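Local coordinates for immunoglobulin-like protein (Pseudomonas aeruginosa, PDB 3N6Y) that is of unknown function but has an immunoglobulin-like beta-sandwich fold and is probably exported by way of a signal sequence, at residues G49-E63 with K93-F107. Numbering follows the deposited sequence.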
loop_
_atom_site.group_PDB
_atom_site.type_symbol
_atom_site.label_atom_id
_atom_site.label_comp_id
_atom_site.label_asym_id
_atom_site.label_seq_id
_atom_site.Cartn_x
_atom_site.Cartn_y
_atom_site.Cartn_z
ATOM N N GLY A 49 -6.589 14.088 -4.321
ATOM C CA GLY A 49 -7.559 13.516 -3.429
ATOM C C GLY A 49 -7.809 12.044 -3.694
ATOM O O GLY A 49 -8.508 11.406 -2.957
ATOM N N THR A 50 -7.233 11.509 -4.760
ATOM C CA THR A 50 -7.411 10.084 -5.068
ATOM C C THR A 50 -6.502 9.242 -4.198
ATOM O O THR A 50 -5.316 9.494 -4.158
ATOM C CB THR A 50 -7.074 9.812 -6.531
ATOM O OG1 THR A 50 -7.921 10.585 -7.368
ATOM C CG2 THR A 50 -7.252 8.313 -6.942
ATOM N N LYS A 51 -7.079 8.289 -3.488
ATOM C CA LYS A 51 -6.364 7.291 -2.689
ATOM C C LYS A 51 -6.500 5.907 -3.299
ATOM O O LYS A 51 -7.603 5.467 -3.655
ATOM C CB LYS A 51 -6.846 7.335 -1.232
ATOM C CG LYS A 51 -6.297 6.248 -0.338
ATOM C CD LYS A 51 -6.981 6.364 1.030
ATOM C CE LYS A 51 -6.628 5.174 1.892
ATOM N NZ LYS A 51 -7.343 5.214 3.217
ATOM N N PHE A 52 -5.372 5.207 -3.465
ATOM C CA PHE A 52 -5.405 3.893 -4.039
ATOM C C PHE A 52 -4.428 2.938 -3.354
ATOM O O PHE A 52 -3.512 3.372 -2.655
ATOM C CB PHE A 52 -5.092 3.906 -5.553
ATOM C CG PHE A 52 -3.688 4.393 -5.881
ATOM C CD1 PHE A 52 -3.367 5.745 -5.889
ATOM C CD2 PHE A 52 -2.666 3.476 -6.130
ATOM C CE1 PHE A 52 -2.093 6.169 -6.159
ATOM C CE2 PHE A 52 -1.379 3.903 -6.431
ATOM C CZ PHE A 52 -1.090 5.248 -6.430
ATOM N N GLY A 53 -4.652 1.659 -3.535
ATOM C CA GLY A 53 -3.775 0.649 -2.993
ATOM C C GLY A 53 -4.479 -0.655 -2.726
ATOM O O GLY A 53 -5.376 -1.050 -3.489
HETATM N N MSE A 54 -4.051 -1.323 -1.670
HETATM C CA MSE A 54 -4.436 -2.666 -1.280
HETATM C C MSE A 54 -4.950 -2.721 0.178
HETATM O O MSE A 54 -4.444 -1.977 1.052
HETATM C CB MSE A 54 -3.226 -3.624 -1.462
HETATM C CG MSE A 54 -2.918 -3.980 -2.916
HETATM SE SE MSE A 54 -1.417 -5.206 -2.946
HETATM C CE MSE A 54 -0.079 -4.038 -2.234
ATOM N N ARG A 55 -5.882 -3.647 0.445
ATOM C CA ARG A 55 -6.328 -3.972 1.783
ATOM C C ARG A 55 -6.357 -5.499 1.821
ATOM O O ARG A 55 -6.812 -6.162 0.882
ATOM C CB ARG A 55 -7.684 -3.366 2.122
ATOM C CG ARG A 55 -8.117 -3.659 3.552
ATOM C CD ARG A 55 -9.241 -2.749 3.991
ATOM N NE ARG A 55 -10.410 -2.967 3.128
ATOM C CZ ARG A 55 -11.328 -2.044 2.866
ATOM N NH1 ARG A 55 -11.258 -0.833 3.390
ATOM N NH2 ARG A 55 -12.320 -2.333 2.045
ATOM N N TYR A 56 -5.848 -6.065 2.892
ATOM C CA TYR A 56 -5.613 -7.503 2.988
ATOM C C TYR A 56 -5.702 -7.954 4.451
ATOM O O TYR A 56 -5.691 -7.131 5.390
ATOM C CB TYR A 56 -4.245 -7.895 2.371
ATOM C CG TYR A 56 -3.143 -6.890 2.619
ATOM C CD1 TYR A 56 -2.942 -5.833 1.751
ATOM C CD2 TYR A 56 -2.331 -6.968 3.751
ATOM C CE1 TYR A 56 -1.971 -4.903 1.980
ATOM C CE2 TYR A 56 -1.351 -6.054 3.972
ATOM C CZ TYR A 56 -1.187 -4.999 3.092
ATOM O OH TYR A 56 -0.239 -4.034 3.294
ATOM N N GLN A 57 -5.800 -9.257 4.641
ATOM C CA GLN A 57 -5.816 -9.873 5.970
ATOM C C GLN A 57 -4.596 -10.774 6.110
ATOM O O GLN A 57 -4.221 -11.491 5.145
ATOM C CB GLN A 57 -7.083 -10.697 6.178
ATOM C CG GLN A 57 -8.370 -9.935 5.985
ATOM C CD GLN A 57 -9.565 -10.864 5.988
ATOM O OE1 GLN A 57 -9.913 -11.408 7.019
ATOM N NE2 GLN A 57 -10.150 -11.097 4.811
ATOM N N LEU A 58 -3.936 -10.653 7.268
ATOM C CA LEU A 58 -2.780 -11.474 7.616
ATOM C C LEU A 58 -3.064 -12.353 8.842
ATOM O O LEU A 58 -3.470 -11.846 9.902
ATOM C CB LEU A 58 -1.581 -10.586 7.935
ATOM C CG LEU A 58 -1.052 -9.693 6.805
ATOM C CD1 LEU A 58 0.035 -8.689 7.335
ATOM C CD2 LEU A 58 -0.538 -10.573 5.629
ATOM N N SER A 59 -2.802 -13.656 8.694
ATOM C CA SER A 59 -2.813 -14.591 9.816
ATOM C C SER A 59 -1.393 -14.670 10.392
ATOM O O SER A 59 -0.406 -14.399 9.671
ATOM C CB SER A 59 -3.272 -15.980 9.354
ATOM O OG SER A 59 -2.409 -16.521 8.342
ATOM N N GLY A 60 -1.286 -15.058 11.674
ATOM C CA GLY A 60 0.025 -15.291 12.306
ATOM C C GLY A 60 0.747 -14.080 12.876
ATOM O O GLY A 60 1.879 -14.199 13.377
ATOM N N LYS A 61 0.089 -12.918 12.849
ATOM C CA LYS A 61 0.723 -11.685 13.312
ATOM C C LYS A 61 0.998 -11.739 14.832
ATOM O O LYS A 61 0.091 -12.031 15.627
ATOM C CB LYS A 61 -0.156 -10.467 13.008
ATOM C CG LYS A 61 -0.315 -10.163 11.515
ATOM C CD LYS A 61 -0.997 -8.785 11.308
ATOM C CE LYS A 61 -2.461 -8.801 11.642
ATOM N NZ LYS A 61 -2.972 -7.390 11.527
ATOM N N GLN A 62 2.244 -11.472 15.223
ATOM C CA GLN A 62 2.642 -11.522 16.615
ATOM C C GLN A 62 3.504 -10.319 16.952
ATOM O O GLN A 62 3.974 -9.629 16.061
ATOM C CB GLN A 62 3.375 -12.845 16.918
ATOM C CG GLN A 62 2.385 -14.005 16.833
ATOM C CD GLN A 62 3.013 -15.382 16.753
ATOM O OE1 GLN A 62 3.954 -15.616 15.964
ATOM N NE2 GLN A 62 2.439 -16.331 17.518
ATOM N N GLU A 63 3.653 -10.036 18.252
ATOM C CA GLU A 63 4.370 -8.826 18.671
ATOM C C GLU A 63 5.840 -8.822 18.304
ATOM O O GLU A 63 6.402 -7.767 18.011
ATOM C CB GLU A 63 4.244 -8.619 20.178
ATOM C CG GLU A 63 2.875 -8.323 20.671
ATOM C CD GLU A 63 2.313 -6.988 20.170
ATOM O OE1 GLU A 63 3.073 -6.104 19.709
ATOM O OE2 GLU A 63 1.090 -6.829 20.262
ATOM N N LYS A 93 4.884 -1.695 11.922
ATOM C CA LYS A 93 4.826 -2.779 12.931
ATOM C C LYS A 93 3.489 -3.531 12.797
ATOM O O LYS A 93 2.440 -2.934 12.678
ATOM C CB LYS A 93 4.968 -2.215 14.347
ATOM C CG LYS A 93 4.831 -3.256 15.478
ATOM C CD LYS A 93 5.595 -2.804 16.742
ATOM C CE LYS A 93 5.246 -3.601 18.004
ATOM N NZ LYS A 93 5.333 -5.094 17.873
ATOM N N LEU A 94 3.566 -4.861 12.810
ATOM C CA LEU A 94 2.386 -5.685 12.803
ATOM C C LEU A 94 1.605 -5.556 14.113
ATOM O O LEU A 94 2.158 -5.565 15.190
ATOM C CB LEU A 94 2.799 -7.146 12.583
ATOM C CG LEU A 94 3.325 -7.447 11.163
ATOM C CD1 LEU A 94 4.002 -8.814 11.204
ATOM C CD2 LEU A 94 2.208 -7.387 10.119
ATOM N N VAL A 95 0.296 -5.425 13.998
ATOM C CA VAL A 95 -0.596 -5.334 15.160
ATOM C C VAL A 95 -1.474 -6.561 15.158
ATOM O O VAL A 95 -2.365 -6.667 14.340
ATOM C CB VAL A 95 -1.460 -4.060 15.072
ATOM C CG1 VAL A 95 -2.490 -4.023 16.128
ATOM C CG2 VAL A 95 -0.544 -2.809 15.099
ATOM N N PRO A 96 -1.231 -7.511 16.081
ATOM C CA PRO A 96 -1.920 -8.800 16.004
ATOM C C PRO A 96 -3.457 -8.682 15.901
ATOM O O PRO A 96 -4.110 -9.413 15.150
ATOM C CB PRO A 96 -1.484 -9.501 17.306
ATOM C CG PRO A 96 -0.124 -8.917 17.607
ATOM C CD PRO A 96 -0.219 -7.482 17.152
ATOM N N GLY A 97 -4.037 -7.727 16.586
ATOM C CA GLY A 97 -5.500 -7.682 16.683
ATOM C C GLY A 97 -6.155 -6.794 15.675
ATOM O O GLY A 97 -7.381 -6.633 15.688
ATOM N N ALA A 98 -5.370 -6.198 14.773
ATOM C CA ALA A 98 -5.967 -5.480 13.624
ATOM C C ALA A 98 -6.521 -6.430 12.559
ATOM O O ALA A 98 -5.767 -7.224 11.965
ATOM C CB ALA A 98 -4.945 -4.475 13.009
ATOM N N PRO A 99 -7.848 -6.389 12.315
ATOM C CA PRO A 99 -8.402 -7.371 11.355
ATOM C C PRO A 99 -7.900 -7.248 9.894
ATOM O O PRO A 99 -7.800 -8.230 9.198
ATOM C CB PRO A 99 -9.913 -7.146 11.453
ATOM C CG PRO A 99 -10.084 -5.821 12.012
ATOM C CD PRO A 99 -8.912 -5.558 12.915
ATOM N N THR A 100 -7.594 -6.028 9.472
ATOM C CA THR A 100 -7.082 -5.784 8.142
ATOM C C THR A 100 -5.833 -4.919 8.226
ATOM O O THR A 100 -5.624 -4.155 9.164
ATOM C CB THR A 100 -8.095 -5.082 7.225
ATOM O OG1 THR A 100 -8.466 -3.830 7.792
ATOM C CG2 THR A 100 -9.351 -5.927 7.055
ATOM N N ASP A 101 -5.027 -5.044 7.183
ATOM C CA ASP A 101 -3.835 -4.245 6.975
ATOM C C ASP A 101 -3.981 -3.567 5.603
ATOM O O ASP A 101 -4.645 -4.087 4.748
ATOM C CB ASP A 101 -2.607 -5.159 6.980
ATOM C CG ASP A 101 -2.272 -5.686 8.369
ATOM O OD1 ASP A 101 -2.902 -6.671 8.800
ATOM O OD2 ASP A 101 -1.396 -5.069 9.022
ATOM N N VAL A 102 -3.467 -2.363 5.477
ATOM C CA VAL A 102 -3.634 -1.517 4.305
ATOM C C VAL A 102 -2.290 -1.000 3.856
ATOM O O VAL A 102 -1.412 -0.680 4.658
ATOM C CB VAL A 102 -4.527 -0.325 4.628
ATOM C CG1 VAL A 102 -4.586 0.700 3.465
ATOM C CG2 VAL A 102 -5.941 -0.787 5.003
HETATM N N MSE A 103 -2.134 -0.948 2.555
HETATM C CA MSE A 103 -1.023 -0.237 1.912
HETATM C C MSE A 103 -1.642 0.677 0.859
HETATM O O MSE A 103 -2.098 0.221 -0.191
HETATM C CB MSE A 103 -0.005 -1.175 1.261
HETATM C CG MSE A 103 1.098 -0.388 0.619
HETATM SE SE MSE A 103 2.397 -1.623 -0.174
HETATM C CE MSE A 103 3.534 -0.212 -0.930
ATOM N N ALA A 104 -1.650 1.968 1.160
ATOM C CA ALA A 104 -2.279 2.956 0.289
ATOM C C ALA A 104 -1.413 4.183 0.068
ATOM O O ALA A 104 -0.524 4.522 0.914
ATOM C CB ALA A 104 -3.653 3.347 0.807
ATOM N N TYR A 105 -1.735 4.881 -1.011
ATOM C CA TYR A 105 -1.106 6.119 -1.395
ATOM C C TYR A 105 -2.195 7.091 -1.801
ATOM O O TYR A 105 -3.099 6.682 -2.538
ATOM C CB TYR A 105 -0.122 5.924 -2.547
ATOM C CG TYR A 105 0.785 7.111 -2.774
ATOM C CD1 TYR A 105 0.416 8.127 -3.636
ATOM C CD2 TYR A 105 2.009 7.226 -2.096
ATOM C CE1 TYR A 105 1.254 9.237 -3.843
ATOM C CE2 TYR A 105 2.872 8.347 -2.297
ATOM C CZ TYR A 105 2.469 9.323 -3.190
ATOM O OH TYR A 105 3.262 10.401 -3.417
ATOM N N GLU A 106 -2.092 8.339 -1.314
ATOM C CA GLU A 106 -3.039 9.389 -1.676
ATOM C C GLU A 106 -2.325 10.599 -2.299
ATOM O O GLU A 106 -1.283 11.064 -1.803
ATOM C CB GLU A 106 -3.916 9.805 -0.474
ATOM C CG GLU A 106 -5.148 10.614 -0.886
ATOM C CD GLU A 106 -6.191 10.808 0.214
ATOM O OE1 GLU A 106 -6.372 9.905 1.064
ATOM O OE2 GLU A 106 -6.880 11.863 0.210
ATOM N N PHE A 107 -2.904 11.118 -3.377
ATOM C CA PHE A 107 -2.375 12.299 -4.033
ATOM C C PHE A 107 -2.867 13.506 -3.211
ATOM O O PHE A 107 -3.986 13.995 -3.409
ATOM C CB PHE A 107 -2.881 12.421 -5.470
ATOM C CG PHE A 107 -2.451 11.291 -6.404
ATOM C CD1 PHE A 107 -1.183 10.727 -6.322
ATOM C CD2 PHE A 107 -3.300 10.839 -7.390
ATOM C CE1 PHE A 107 -0.803 9.702 -7.166
ATOM C CE2 PHE A 107 -2.929 9.821 -8.282
ATOM C CZ PHE A 107 -1.655 9.246 -8.162
HETATM O O HOH W 1 0.140 -2.935 5.444
HETATM O O HOH W 2 -9.899 -9.802 9.037
HETATM O O HOH W 3 -4.836 -8.584 8.971
HETATM O O HOH W 4 -1.323 -5.012 11.547
HETATM O O HOH W 5 4.556 -6.813 15.846
HETATM O O HOH W 6 1.973 -4.319 17.601
#
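K61 reaches from the loop after strand 51-59 into the bend that precedes strand 101-106. CB lies beside P96 CA, and CG and CD pass L94 CD2, with CD 3.7 Å from that methyl. CE comes near V95 O. The ammonium group, brought round by a bend at chi3 (-73°), has four acceptors around its three N-H, so one must be shared. NZ forms a salt bridge with D101 OD1 (2.8 Å) on the syn lone pair of the carboxylate, and donates to A98 O (2.8 Å) in the carbonyl plane. A longer bond joins NZ to V95 O at 3.0 Å, from above the carbonyl plane; A98 N, closing the type I turn V95-A98, meets the same oxygen from the opposite face. Water 4 is the fourth acceptor and donates to D101 OD2. With both oxygens engaged, the carboxylate is probably kept ionised and its rotation fixed.

In one of its two conformers, the Y56 ring lies over the start of strand 101-106. D101 O sits 3.6 Å above the centre of the ring, Y56 CE2 approaches D101 CB to 3.4 Å, and the ring and carboxylate planes are only 8° apart. CG of Y56 stands between the backbone N and carbonyl carbon (chi1 37°), which folds the ring across its neighbour.

Strands 51-56 and 101-106 run antiparallel, joined by paired backbone hydrogen bonds at F52-Y105, M54-M103 and Y56-D101. These six side chains face inward, the D101 carboxylate answered by K61 and water; M103 meets L70 and L120 of the six-stranded sheet, and F52 packs edge-to-face on F134. Outside, R55 NE forms a salt bridge with E13 and R55 NH1 bonds to Q36 O. Two sheets packed face to face are consistent with the immunoglobulin-like beta-sandwich of the E-set clan.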